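Side-chain contacts in enolase from the environmental genome shotgun sequencing of the Sargasso Sea (PDB 2QGY), which is of unknown function but carries a magnesium-binding barrel of the enolase superfamily, whose members typically abstract the proton on the carbon next to a substrate carboxylate: residues I18-N23 with F58-I63; E48-A53 with I364-L369; P134-Y139 with A313-C318; K163-I168 with I329-I334. All blocks are in the same frame, centred on the assembly; numbering follows the deposited sequence.

Interaction 1. Residues I18-N23 with F58-I63; sequences IWITDN and FREKGI
I20 lays its CD1 methyl against the first turn of helix 60-74, over the backbone of E60 and the root of K61. I20 CD1 lies 3.5 Å from E60 O and 3.8 Å from K61 N. Both branches of the isoleucine flank the glutamate stem: E60 CB is 4.0 Å from I20 CG2 and equally far from I20 CD1. With CG1 set beside the backbone N and CD1 fully extended beyond it (chi2 180°), the longer branch reaches on to K61, and I20 CD1 stands 4.1 Å from K61 CG. The side chains of I20 and E60 cross at about a right angle, and E60 bends sharply at chi2 (93°), which takes its carboxylate away from the isoleucine. Strand 13-21 is a central strand of the four-stranded antiparallel sheet in the capping domain of an enolase-superfamily protein, and helix 60-74 packs on the face of that sheet presented by I18 and I20. I18 reaches A64 and I67 further along the helix, and I20 also touches A64; W19 and T21 point to the other face, towards L369. The helix start is also part of the subunit boundary: K61 NZ forms a salt bridge with E69 of the second subunit.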
loop_
_atom_site.group_PDB
_atom_site.type_symbol
_atom_site.label_atom_id
_atom_site.label_comp_id
_atom_site.label_asym_id
_atom_site.label_seq_id
_atom_site.Cartn_x
_atom_site.Cartn_y
_atom_site.Cartn_z
ATOM N N ILE A 18 16.357 9.851 11.881
ATOM C CA ILE A 18 15.376 8.766 12.037
ATOM C C ILE A 18 15.954 7.768 13.031
ATOM O O ILE A 18 17.142 7.411 12.930
ATOM C CB ILE A 18 15.097 8.039 10.690
ATOM C CG1 ILE A 18 14.600 9.003 9.632
ATOM C CG2 ILE A 18 14.058 6.843 10.896
ATOM C CD1 ILE A 18 14.425 8.371 8.223
ATOM N N TRP A 19 15.125 7.315 13.976
ATOM C CA TRP A 19 15.479 6.187 14.836
ATOM C C TRP A 19 14.470 5.099 14.580
ATOM O O TRP A 19 13.277 5.392 14.455
ATOM C CB TRP A 19 15.335 6.557 16.310
ATOM C CG TRP A 19 16.250 7.613 16.822
ATOM C CD1 TRP A 19 17.398 7.409 17.527
ATOM C CD2 TRP A 19 16.067 9.036 16.747
ATOM N NE1 TRP A 19 17.968 8.617 17.873
ATOM C CE2 TRP A 19 17.173 9.632 17.406
ATOM C CE3 TRP A 19 15.080 9.870 16.188
ATOM C CZ2 TRP A 19 17.322 11.017 17.519
ATOM C CZ3 TRP A 19 15.240 11.263 16.283
ATOM C CH2 TRP A 19 16.338 11.812 16.970
ATOM N N ILE A 20 14.945 3.853 14.498
ATOM C CA ILE A 20 14.043 2.704 14.595
ATOM C C ILE A 20 14.368 1.973 15.888
ATOM O O ILE A 20 15.489 1.461 16.060
ATOM C CB ILE A 20 14.249 1.749 13.403
ATOM C CG1 ILE A 20 14.021 2.503 12.082
ATOM C CG2 ILE A 20 13.386 0.465 13.584
ATOM C CD1 ILE A 20 14.220 1.615 10.832
ATOM N N THR A 21 13.422 1.952 16.823
ATOM C CA THR A 21 13.702 1.339 18.113
ATOM C C THR A 21 13.780 -0.197 17.986
ATOM O O THR A 21 13.120 -0.799 17.140
ATOM C CB THR A 21 12.718 1.786 19.229
ATOM O OG1 THR A 21 11.365 1.407 18.894
ATOM C CG2 THR A 21 12.779 3.318 19.396
ATOM N N ASP A 22 14.602 -0.827 18.821
ATOM C CA ASP A 22 14.604 -2.285 18.883
ATOM C C ASP A 22 13.345 -2.719 19.612
ATOM O O ASP A 22 12.693 -1.916 20.268
ATOM C CB ASP A 22 15.822 -2.795 19.661
ATOM C CG ASP A 22 16.260 -4.194 19.218
ATOM O OD1 ASP A 22 15.531 -4.871 18.446
ATOM O OD2 ASP A 22 17.354 -4.596 19.647
ATOM N N ASN A 23 12.997 -3.999 19.513
ATOM C CA ASN A 23 11.984 -4.532 20.384
ATOM C C ASN A 23 12.538 -4.540 21.800
ATOM O O ASN A 23 13.708 -4.845 22.012
ATOM C CB ASN A 23 11.612 -5.965 19.969
ATOM C CG ASN A 23 11.178 -6.050 18.517
ATOM O OD1 ASN A 23 11.941 -6.490 17.650
ATOM N ND2 ASN A 23 9.943 -5.635 18.245
ATOM N N PHE A 58 9.308 -6.146 9.272
ATOM C CA PHE A 58 10.155 -6.367 8.047
ATOM C C PHE A 58 10.213 -5.203 7.045
ATOM O O PHE A 58 10.894 -5.298 6.002
ATOM C CB PHE A 58 9.841 -7.707 7.332
ATOM C CG PHE A 58 10.127 -8.911 8.191
ATOM C CD1 PHE A 58 11.440 -9.380 8.352
ATOM C CD2 PHE A 58 9.104 -9.529 8.880
ATOM C CE1 PHE A 58 11.705 -10.480 9.182
ATOM C CE2 PHE A 58 9.355 -10.612 9.707
ATOM C CZ PHE A 58 10.652 -11.098 9.852
ATOM N N ARG A 59 9.496 -4.124 7.348
ATOM C CA ARG A 59 9.397 -2.983 6.441
ATOM C C ARG A 59 9.916 -1.709 7.094
ATOM O O ARG A 59 9.932 -0.632 6.461
ATOM C CB ARG A 59 7.938 -2.834 5.962
ATOM C CG ARG A 59 7.536 -4.072 5.169
ATOM C CD ARG A 59 6.151 -4.629 5.591
ATOM N NE ARG A 59 5.136 -3.899 4.857
ATOM C CZ ARG A 59 3.904 -4.351 4.660
ATOM N NH1 ARG A 59 3.061 -3.629 3.946
ATOM N NH2 ARG A 59 3.542 -5.521 5.185
ATOM N N GLU A 60 10.339 -1.814 8.349
ATOM C CA GLU A 60 10.780 -0.627 9.079
ATOM C C GLU A 60 11.904 0.134 8.379
ATOM O O GLU A 60 11.832 1.345 8.243
ATOM C CB GLU A 60 11.179 -0.947 10.536
ATOM C CG GLU A 60 10.088 -1.624 11.352
ATOM C CD GLU A 60 10.166 -3.147 11.348
ATOM O OE1 GLU A 60 10.845 -3.738 10.471
ATOM O OE2 GLU A 60 9.516 -3.776 12.227
ATOM N N LYS A 61 12.946 -0.573 7.935
ATOM C CA LYS A 61 14.056 0.092 7.249
ATOM C C LYS A 61 13.590 0.639 5.888
ATOM O O LYS A 61 14.007 1.726 5.474
ATOM C CB LYS A 61 15.233 -0.875 7.073
ATOM C CG LYS A 61 15.941 -1.196 8.391
ATOM C CD LYS A 61 17.331 -1.799 8.180
ATOM C CE LYS A 61 17.263 -3.199 7.615
ATOM N NZ LYS A 61 18.605 -3.909 7.608
ATOM N N GLY A 62 12.712 -0.107 5.224
ATOM C CA GLY A 62 12.141 0.322 3.945
ATOM C C GLY A 62 11.381 1.629 4.096
ATOM O O GLY A 62 11.555 2.554 3.303
ATOM N N ILE A 63 10.576 1.724 5.150
ATOM C CA ILE A 63 9.829 2.946 5.425
ATOM C C ILE A 63 10.808 4.113 5.674
ATOM O O ILE A 63 10.652 5.223 5.111
ATOM C CB ILE A 63 8.842 2.723 6.588
ATOM C CG1 ILE A 63 7.707 1.747 6.161
ATOM C CG2 ILE A 63 8.258 4.058 7.099
ATOM C CD1 ILE A 63 6.937 1.211 7.344
#

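Interaction 2. Residues E48-A53 with I364-L369; sequences EGWGEA and IHEDIL
This is a CH-pi and apolar contact, made where strand 48-53, an outermost strand of the capping-domain sheet, faces the entry to helix 366-371 some 310 residues later in the chain. The indole of W50 carries nearly all of it. I364 CD1 sits over one face of the six-membered ring, 3.8 Å from its centroid and 20° off the normal, with its closest approach to W50 CZ3 at 3.6 Å. The shorter branch follows along the rim, I364 CG2 lying 3.7 Å from W50 CH2. E366, the first residue of the helix, comes to the ring from another direction: its CG meets the edge in the plane of the indole, 4.0 Å from W50 CH2, and its carboxylate is turned steeply to the ring, the planes 77° apart. L369 adds a looser touch, its CD2 4.4 Å from W50 CZ3. W19 of strand 13-21, two strands away across the sheet, meets W50 rim to rim, the ring planes about 15° apart. H365 is the N-cap residue, and its carbonyl O accepts the bond from L369 N. E366 OE2 lies 3.8 Å from W50 CZ2, but its polar partner is K40, which also forms a salt bridge with E48. That shared lysine probably offsets the repulsion between the two carboxylates, so the carboxylate beside the indole is already paired, and the ring contact itself is apolar.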
loop_
_atom_site.group_PDB
_atom_site.type_symbol
_atom_site.label_atom_id
_atom_site.label_comp_id
_atom_site.label_asym_id
_atom_site.label_seq_id
_atom_site.Cartn_x
_atom_site.Cartn_y
_atom_site.Cartn_z
ATOM N N GLU A 48 12.680 22.582 15.058
ATOM C CA GLU A 48 12.678 21.126 15.105
ATOM C C GLU A 48 11.252 20.615 15.094
ATOM O O GLU A 48 10.388 21.133 15.820
ATOM C CB GLU A 48 13.351 20.632 16.387
ATOM C CG GLU A 48 14.823 20.939 16.491
ATOM C CD GLU A 48 15.480 20.247 17.689
ATOM O OE1 GLU A 48 14.793 20.007 18.707
ATOM O OE2 GLU A 48 16.694 19.955 17.618
ATOM N N GLY A 49 11.001 19.608 14.267
ATOM C CA GLY A 49 9.683 18.958 14.281
ATOM C C GLY A 49 9.821 17.456 14.407
ATOM O O GLY A 49 10.649 16.849 13.732
ATOM N N TRP A 50 8.937 16.865 15.201
ATOM C CA TRP A 50 8.938 15.430 15.450
ATOM C C TRP A 50 7.762 14.743 14.757
ATOM O O TRP A 50 6.635 15.262 14.778
ATOM C CB TRP A 50 8.837 15.165 16.940
ATOM C CG TRP A 50 10.061 15.543 17.686
ATOM C CD1 TRP A 50 10.349 16.758 18.245
ATOM C CD2 TRP A 50 11.160 14.683 17.983
ATOM N NE1 TRP A 50 11.586 16.711 18.864
ATOM C CE2 TRP A 50 12.102 15.446 18.719
ATOM C CE3 TRP A 50 11.449 13.335 17.688
ATOM C CZ2 TRP A 50 13.318 14.898 19.183
ATOM C CZ3 TRP A 50 12.658 12.785 18.137
ATOM C CH2 TRP A 50 13.588 13.578 18.871
ATOM N N GLY A 51 8.054 13.578 14.174
ATOM C CA GLY A 51 7.067 12.745 13.471
ATOM C C GLY A 51 7.279 11.300 13.884
ATOM O O GLY A 51 8.302 10.931 14.477
ATOM N N GLU A 52 6.297 10.472 13.559
ATOM C CA GLU A 52 6.373 9.050 13.829
ATOM C C GLU A 52 5.591 8.357 12.723
ATOM O O GLU A 52 4.541 8.849 12.336
ATOM C CB GLU A 52 5.762 8.721 15.193
ATOM C CG GLU A 52 5.891 7.215 15.537
ATOM C CD GLU A 52 5.708 6.839 17.003
ATOM O OE1 GLU A 52 5.524 7.716 17.904
ATOM O OE2 GLU A 52 5.744 5.609 17.265
ATOM N N ALA A 53 6.155 7.287 12.161
ATOM C CA ALA A 53 5.513 6.491 11.105
ATOM C C ALA A 53 4.952 5.231 11.723
ATOM O O ALA A 53 5.569 4.659 12.640
ATOM C CB ALA A 53 6.536 6.067 10.034
ATOM N N ILE A 364 12.145 14.980 23.952
ATOM C CA ILE A 364 12.767 13.649 23.862
ATOM C C ILE A 364 14.256 13.740 24.179
ATOM O O ILE A 364 14.940 14.650 23.708
ATOM C CB ILE A 364 12.522 12.995 22.477
ATOM C CG1 ILE A 364 11.128 12.337 22.440
ATOM C CG2 ILE A 364 13.548 11.913 22.140
ATOM C CD1 ILE A 364 10.765 11.913 21.025
ATOM N N HIS A 365 14.725 12.783 24.975
ATOM C CA HIS A 365 16.124 12.644 25.309
ATOM C C HIS A 365 16.752 11.746 24.257
ATOM O O HIS A 365 16.645 10.517 24.314
ATOM C CB HIS A 365 16.264 12.052 26.700
ATOM C CG HIS A 365 15.754 12.944 27.788
ATOM N ND1 HIS A 365 16.597 13.591 28.668
ATOM C CD2 HIS A 365 14.495 13.303 28.135
ATOM C CE1 HIS A 365 15.877 14.307 29.514
ATOM N NE2 HIS A 365 14.598 14.154 29.211
ATOM N N GLU A 366 17.387 12.376 23.275
ATOM C CA GLU A 366 17.818 11.665 22.074
ATOM C C GLU A 366 18.880 10.613 22.355
ATOM O O GLU A 366 18.965 9.620 21.641
ATOM C CB GLU A 366 18.324 12.639 21.019
ATOM C CG GLU A 366 17.220 13.472 20.429
ATOM C CD GLU A 366 17.698 14.563 19.492
ATOM O OE1 GLU A 366 18.669 14.357 18.727
ATOM O OE2 GLU A 366 17.065 15.628 19.517
ATOM N N ASP A 367 19.689 10.821 23.389
ATOM C CA ASP A 367 20.725 9.823 23.682
ATOM C C ASP A 367 20.100 8.538 24.202
ATOM O O ASP A 367 20.557 7.450 23.850
ATOM C CB ASP A 367 21.847 10.385 24.568
ATOM C CG ASP A 367 22.753 11.386 23.814
ATOM O OD1 ASP A 367 22.715 11.449 22.546
ATOM O OD2 ASP A 367 23.522 12.112 24.501
ATOM N N ILE A 368 19.011 8.660 24.964
ATOM C CA ILE A 368 18.267 7.483 25.428
ATOM C C ILE A 368 17.540 6.783 24.268
ATOM O O ILE A 368 17.573 5.549 24.143
ATOM C CB ILE A 368 17.291 7.799 26.603
ATOM C CG1 ILE A 368 18.095 8.347 27.792
ATOM C CG2 ILE A 368 16.495 6.527 26.988
ATOM C CD1 ILE A 368 17.306 8.706 29.034
ATOM N N LEU A 369 16.892 7.580 23.424
ATOM C CA LEU A 369 16.249 7.047 22.226
ATOM C C LEU A 369 17.250 6.304 21.347
ATOM O O LEU A 369 16.979 5.185 20.897
ATOM C CB LEU A 369 15.516 8.144 21.454
ATOM C CG LEU A 369 14.733 7.689 20.216
ATOM C CD1 LEU A 369 13.734 6.569 20.567
ATOM C CD2 LEU A 369 14.009 8.904 19.631
#

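Interaction 3. Residues P134-Y139 with A313-C318; sequences PNVPIY and AMLHVC
L315, in helix 309-320, sends CD2 to the strand, 3.8 Å from V136 CG1 and 4.0 Å from V136 CB, and the same methyl meets I138 CG2 more loosely at 4.3 Å. The side chains of L315 and V136 lie at a slant to one another. The backbone of L315 joins in as well, since V136 CG2 packs 3.6 Å from L315 O. H316 and V317 turn away from the strand, and one turn on C318 presents its CB to V136 CG1 at 3.7 Å. Thus L315 and C318, three residues apart on one side of the helix, form a shallow seat for the valine. V136 enters it with CG1, anti to the backbone N (chi1 170°), while CG2 lies against the L315 carbonyl. The axes of strand 135-139 and helix 313-318 approach to 8.4 Å and run at 110° to each other, so the helix passes across the strand. Strand 135-141 belongs to the barrel sheet and pairs in parallel with strand 327-329, which follows helix 309-320 in the chain; M314 rests on A327 of that strand. L315 also touches A352 and I354 of strand 351-354, V317 packs on helix 282-294, and H316 ND1 bonds to the backbone of N125.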
loop_
_atom_site.group_PDB
_atom_site.type_symbol
_atom_site.label_atom_id
_atom_site.label_comp_id
_atom_site.label_asym_id
_atom_site.label_seq_id
_atom_site.Cartn_x
_atom_site.Cartn_y
_atom_site.Cartn_z
ATOM N N PRO A 134 -9.691 20.337 25.851
ATOM C CA PRO A 134 -8.411 20.103 26.538
ATOM C C PRO A 134 -8.175 18.630 26.918
ATOM O O PRO A 134 -7.020 18.197 27.038
ATOM C CB PRO A 134 -8.537 20.969 27.799
ATOM C CG PRO A 134 -10.018 21.036 28.054
ATOM C CD PRO A 134 -10.635 21.118 26.676
ATOM N N ASN A 135 -9.265 17.885 27.081
ATOM C CA ASN A 135 -9.280 16.495 27.540
ATOM C C ASN A 135 -9.693 15.557 26.396
ATOM O O ASN A 135 -10.499 15.955 25.551
ATOM C CB ASN A 135 -10.237 16.342 28.747
ATOM C CG ASN A 135 -11.626 17.044 28.553
ATOM O OD1 ASN A 135 -12.358 17.263 29.529
ATOM N ND2 ASN A 135 -11.983 17.371 27.314
ATOM N N VAL A 136 -9.185 14.328 26.377
ATOM C CA VAL A 136 -9.582 13.411 25.312
ATOM C C VAL A 136 -9.940 12.062 25.890
ATOM O O VAL A 136 -9.085 11.423 26.481
ATOM C CB VAL A 136 -8.428 13.250 24.281
ATOM C CG1 VAL A 136 -8.730 12.076 23.278
ATOM C CG2 VAL A 136 -8.186 14.572 23.580
ATOM N N PRO A 137 -11.207 11.621 25.748
ATOM C CA PRO A 137 -11.498 10.296 26.285
ATOM C C PRO A 137 -10.628 9.215 25.633
ATOM O O PRO A 137 -10.384 9.267 24.413
ATOM C CB PRO A 137 -12.972 10.080 25.904
ATOM C CG PRO A 137 -13.537 11.530 25.824
ATOM C CD PRO A 137 -12.400 12.264 25.155
ATOM N N ILE A 138 -10.176 8.259 26.430
ATOM C CA ILE A 138 -9.343 7.161 25.927
ATOM C C ILE A 138 -9.880 5.793 26.313
ATOM O O ILE A 138 -10.694 5.670 27.219
ATOM C CB ILE A 138 -7.859 7.295 26.422
ATOM C CG1 ILE A 138 -7.789 7.554 27.937
ATOM C CG2 ILE A 138 -7.149 8.429 25.696
ATOM C CD1 ILE A 138 -7.793 6.341 28.812
ATOM N N TYR A 139 -9.410 4.749 25.632
ATOM C CA TYR A 139 -9.659 3.394 26.060
ATOM C C TYR A 139 -8.324 2.649 25.930
ATOM O O TYR A 139 -7.422 3.098 25.211
ATOM C CB TYR A 139 -10.757 2.728 25.201
ATOM C CG TYR A 139 -10.293 2.351 23.799
ATOM C CD1 TYR A 139 -9.752 1.090 23.539
ATOM C CD2 TYR A 139 -10.369 3.272 22.743
ATOM C CE1 TYR A 139 -9.277 0.740 22.233
ATOM C CE2 TYR A 139 -9.924 2.945 21.454
ATOM C CZ TYR A 139 -9.368 1.688 21.211
ATOM O OH TYR A 139 -8.954 1.358 19.944
ATOM N N ALA A 313 0.081 13.410 18.580
ATOM C CA ALA A 313 -0.649 13.796 17.360
ATOM C C ALA A 313 -2.105 13.325 17.448
ATOM O O ALA A 313 -3.047 14.086 17.136
ATOM C CB ALA A 313 0.032 13.182 16.140
ATOM N N MET A 314 -2.296 12.092 17.896
ATOM C CA MET A 314 -3.641 11.529 17.991
ATOM C C MET A 314 -4.495 12.389 18.930
ATOM O O MET A 314 -5.629 12.752 18.608
ATOM C CB MET A 314 -3.576 10.078 18.511
ATOM C CG MET A 314 -4.970 9.374 18.742
ATOM S SD MET A 314 -4.908 7.760 19.487
ATOM C CE MET A 314 -4.129 8.110 21.068
ATOM N N LEU A 315 -3.968 12.674 20.110
ATOM C CA LEU A 315 -4.722 13.457 21.092
ATOM C C LEU A 315 -5.062 14.838 20.562
ATOM O O LEU A 315 -6.214 15.315 20.708
ATOM C CB LEU A 315 -3.973 13.531 22.436
ATOM C CG LEU A 315 -3.688 12.197 23.122
ATOM C CD1 LEU A 315 -2.952 12.443 24.429
ATOM C CD2 LEU A 315 -5.001 11.398 23.358
ATOM N N HIS A 316 -4.093 15.490 19.922
ATOM C CA HIS A 316 -4.371 16.813 19.333
ATOM C C HIS A 316 -5.473 16.724 18.253
ATOM O O HIS A 316 -6.393 17.554 18.217
ATOM C CB HIS A 316 -3.091 17.432 18.766
ATOM C CG HIS A 316 -2.205 18.053 19.808
ATOM N ND1 HIS A 316 -2.450 19.304 20.344
ATOM C CD2 HIS A 316 -1.077 17.601 20.407
ATOM C CE1 HIS A 316 -1.501 19.593 21.220
ATOM N NE2 HIS A 316 -0.671 18.567 21.295
ATOM N N VAL A 317 -5.421 15.704 17.398
ATOM C CA VAL A 317 -6.453 15.550 16.380
ATOM C C VAL A 317 -7.806 15.305 17.041
ATOM O O VAL A 317 -8.785 15.988 16.713
ATOM C CB VAL A 317 -6.144 14.417 15.366
ATOM C CG1 VAL A 317 -7.401 14.064 14.484
ATOM C CG2 VAL A 317 -5.052 14.863 14.477
ATOM N N CYS A 318 -7.851 14.360 17.983
ATOM C CA CYS A 318 -9.113 13.996 18.642
ATOM C C CYS A 318 -9.763 15.170 19.363
ATOM O O CYS A 318 -10.992 15.287 19.376
ATOM C CB CYS A 318 -8.937 12.840 19.627
ATOM S SG CYS A 318 -8.656 11.267 18.790
#

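Interaction 4. Residues K163-I168 with I329-I334; sequences KKYGGI and IFPDYI
Y165 reaches across to I329 and P331 with one flank of its ring and its phenol end, and the two partners meet different parts of it. I329 stands at about a right angle to the tyrosine side chain and touches it with its terminal methyl: I329 CD1 is 3.8 Å from Y165 CE1 and 4.1 Å from Y165 CD1. The first torsion of I329 (chi1 66°), which sets CG1 between the backbone N and the carbonyl carbon, helps carry that methyl to this flank. P331 crosses the tyrosine more obliquely, at the phenol end. P331 CG lies 3.7 Å from Y165 CZ, and P331 CB lies 3.3 Å from Y165 OH, so the hydroxyl oxygen rests against aliphatic carbon here. One face of the ring is overlaid from its own segment by K163 CB, 3.4 Å above the plane and displaced toward the rim. Between K163 and the tyrosine the chain leaves helix 150-162 at K164, with positive phi (62°), before heading into strand 168-170. I138 and A140 of strand 135-141 also pack on Y165, and F160 of helix 150-162 touches P331. The contact thus bridges strand 135-141: strand 168-170, which begins three residues after Y165, and strand 327-329, which ends at I329, both pair in parallel with it. This is where the modified TIM barrel of the enolase superfamily closes, its first strand, 135-141, pairing with its last, 327-329; the P331 side chain is about 13 Å from the bound magnesium.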
loop_
_atom_site.group_PDB
_atom_site.type_symbol
_atom_site.label_atom_id
_atom_site.label_comp_id
_atom_site.label_asym_id
_atom_site.label_seq_id
_atom_site.Cartn_x
_atom_site.Cartn_y
_atom_site.Cartn_z
ATOM N N LYS A 163 -7.556 0.984 36.706
ATOM C CA LYS A 163 -7.015 2.249 36.235
ATOM C C LYS A 163 -8.091 3.213 35.754
ATOM O O LYS A 163 -7.809 4.369 35.496
ATOM C CB LYS A 163 -5.971 2.006 35.135
ATOM C CG LYS A 163 -4.772 1.158 35.558
ATOM C CD LYS A 163 -3.905 1.844 36.616
ATOM C CE LYS A 163 -3.425 3.224 36.176
ATOM N NZ LYS A 163 -3.462 4.209 37.310
ATOM N N LYS A 164 -9.323 2.732 35.644
ATOM C CA LYS A 164 -10.466 3.588 35.314
ATOM C C LYS A 164 -10.362 4.274 33.942
ATOM O O LYS A 164 -10.761 5.436 33.795
ATOM C CB LYS A 164 -10.709 4.627 36.428
ATOM C CG LYS A 164 -11.010 4.006 37.807
ATOM C CD LYS A 164 -10.940 5.055 38.943
ATOM C CE LYS A 164 -12.036 6.112 38.852
ATOM N NZ LYS A 164 -13.323 5.512 38.409
ATOM N N TYR A 165 -9.831 3.545 32.950
ATOM C CA TYR A 165 -9.855 3.996 31.544
ATOM C C TYR A 165 -11.282 4.155 31.025
ATOM O O TYR A 165 -12.229 3.690 31.651
ATOM C CB TYR A 165 -9.130 2.997 30.647
ATOM C CG TYR A 165 -7.714 2.702 31.052
ATOM C CD1 TYR A 165 -6.764 3.705 31.111
ATOM C CD2 TYR A 165 -7.325 1.408 31.368
ATOM C CE1 TYR A 165 -5.453 3.432 31.485
ATOM C CE2 TYR A 165 -6.018 1.118 31.727
ATOM C CZ TYR A 165 -5.093 2.131 31.775
ATOM O OH TYR A 165 -3.803 1.861 32.144
ATOM N N GLY A 166 -11.432 4.792 29.867
ATOM C CA GLY A 166 -12.758 4.995 29.283
ATOM C C GLY A 166 -13.356 3.740 28.690
ATOM O O GLY A 166 -14.514 3.747 28.268
ATOM N N GLY A 167 -12.567 2.662 28.652
ATOM C CA GLY A 167 -12.957 1.427 27.980
ATOM C C GLY A 167 -11.797 0.458 27.923
ATOM O O GLY A 167 -10.662 0.843 28.160
ATOM N N ILE A 168 -12.083 -0.807 27.647
ATOM C CA ILE A 168 -11.022 -1.799 27.431
ATOM C C ILE A 168 -11.328 -2.547 26.139
ATOM O O ILE A 168 -12.478 -2.980 25.917
ATOM C CB ILE A 168 -10.903 -2.802 28.623
ATOM C CG1 ILE A 168 -10.364 -2.079 29.865
ATOM C CG2 ILE A 168 -9.966 -3.983 28.278
ATOM C CD1 ILE A 168 -10.447 -2.894 31.166
ATOM N N ILE A 329 -5.102 3.791 23.546
ATOM C CA ILE A 329 -3.803 3.753 24.254
ATOM C C ILE A 329 -3.388 2.314 24.549
ATOM O O ILE A 329 -4.233 1.451 24.729
ATOM C CB ILE A 329 -3.792 4.593 25.563
ATOM C CG1 ILE A 329 -4.724 3.996 26.592
ATOM C CG2 ILE A 329 -4.142 6.082 25.306
ATOM C CD1 ILE A 329 -4.159 4.046 27.993
ATOM N N PHE A 330 -2.081 2.067 24.549
ATOM C CA PHE A 330 -1.507 0.803 24.981
ATOM C C PHE A 330 -0.851 1.111 26.312
ATOM O O PHE A 330 0.206 1.729 26.342
ATOM C CB PHE A 330 -0.463 0.294 23.977
ATOM C CG PHE A 330 -1.063 -0.376 22.800
ATOM C CD1 PHE A 330 -1.086 -1.763 22.702
ATOM C CD2 PHE A 330 -1.638 0.381 21.782
ATOM C CE1 PHE A 330 -1.665 -2.374 21.594
ATOM C CE2 PHE A 330 -2.229 -0.226 20.662
ATOM C CZ PHE A 330 -2.245 -1.615 20.578
ATOM N N PRO A 331 -1.534 0.772 27.415
ATOM C CA PRO A 331 -0.992 1.162 28.707
ATOM C C PRO A 331 0.429 0.633 28.919
ATOM O O PRO A 331 1.238 1.348 29.502
ATOM C CB PRO A 331 -1.967 0.542 29.709
ATOM C CG PRO A 331 -3.276 0.528 28.976
ATOM C CD PRO A 331 -2.823 0.069 27.552
ATOM N N ASP A 332 0.738 -0.555 28.395
ATOM C CA ASP A 332 2.064 -1.168 28.608
ATOM C C ASP A 332 3.189 -0.464 27.855
ATOM O O ASP A 332 4.358 -0.726 28.105
ATOM C CB ASP A 332 2.064 -2.669 28.330
ATOM C CG ASP A 332 1.541 -3.023 26.929
ATOM O OD1 ASP A 332 0.422 -2.586 26.567
ATOM O OD2 ASP A 332 2.243 -3.761 26.217
ATOM N N TYR A 333 2.834 0.402 26.915
ATOM C CA TYR A 333 3.807 1.218 26.194
ATOM C C TYR A 333 4.071 2.564 26.878
ATOM O O TYR A 333 4.951 3.352 26.444
ATOM C CB TYR A 333 3.282 1.486 24.780
ATOM C CG TYR A 333 3.395 0.310 23.804
ATOM C CD1 TYR A 333 3.671 -0.998 24.239
ATOM C CD2 TYR A 333 3.222 0.518 22.431
ATOM C CE1 TYR A 333 3.782 -2.073 23.310
ATOM C CE2 TYR A 333 3.322 -0.532 21.517
ATOM C CZ TYR A 333 3.609 -1.805 21.948
ATOM O OH TYR A 333 3.724 -2.827 21.014
ATOM N N ILE A 334 3.302 2.872 27.929
ATOM C CA ILE A 334 3.447 4.193 28.542
ATOM C C ILE A 334 4.805 4.383 29.238
ATOM O O ILE A 334 5.512 5.340 28.946
ATOM C CB ILE A 334 2.302 4.526 29.510
ATOM C CG1 ILE A 334 0.949 4.605 28.757
ATOM C CG2 ILE A 334 2.606 5.822 30.253
ATOM C CD1 ILE A 334 0.707 5.929 27.998
#

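Overall arrangement
Interactions 1 and 2 lie on opposite faces of the capping-domain sheet, and they meet directly at W19, which touches both W50 and L369. Interactions 3 and 4 belong to the barrel: interaction 3 uses strand 135-141, and interaction 4 packs against it, with Y139 O probably accepting a bond from I329 N. The contacts at 18-23 with 58-63 and 134-139 with 313-318 are buried, with aliphatic side chains packing on one another and on backbone carbonyls; those at 48-53 with 364-369 and 163-168 with 329-334 are partly buried, and each turns on one aromatic ring. Interactions 3 and 4 lie within the chain loop closed by interaction 2, which ties the cap to the segment following the barrel.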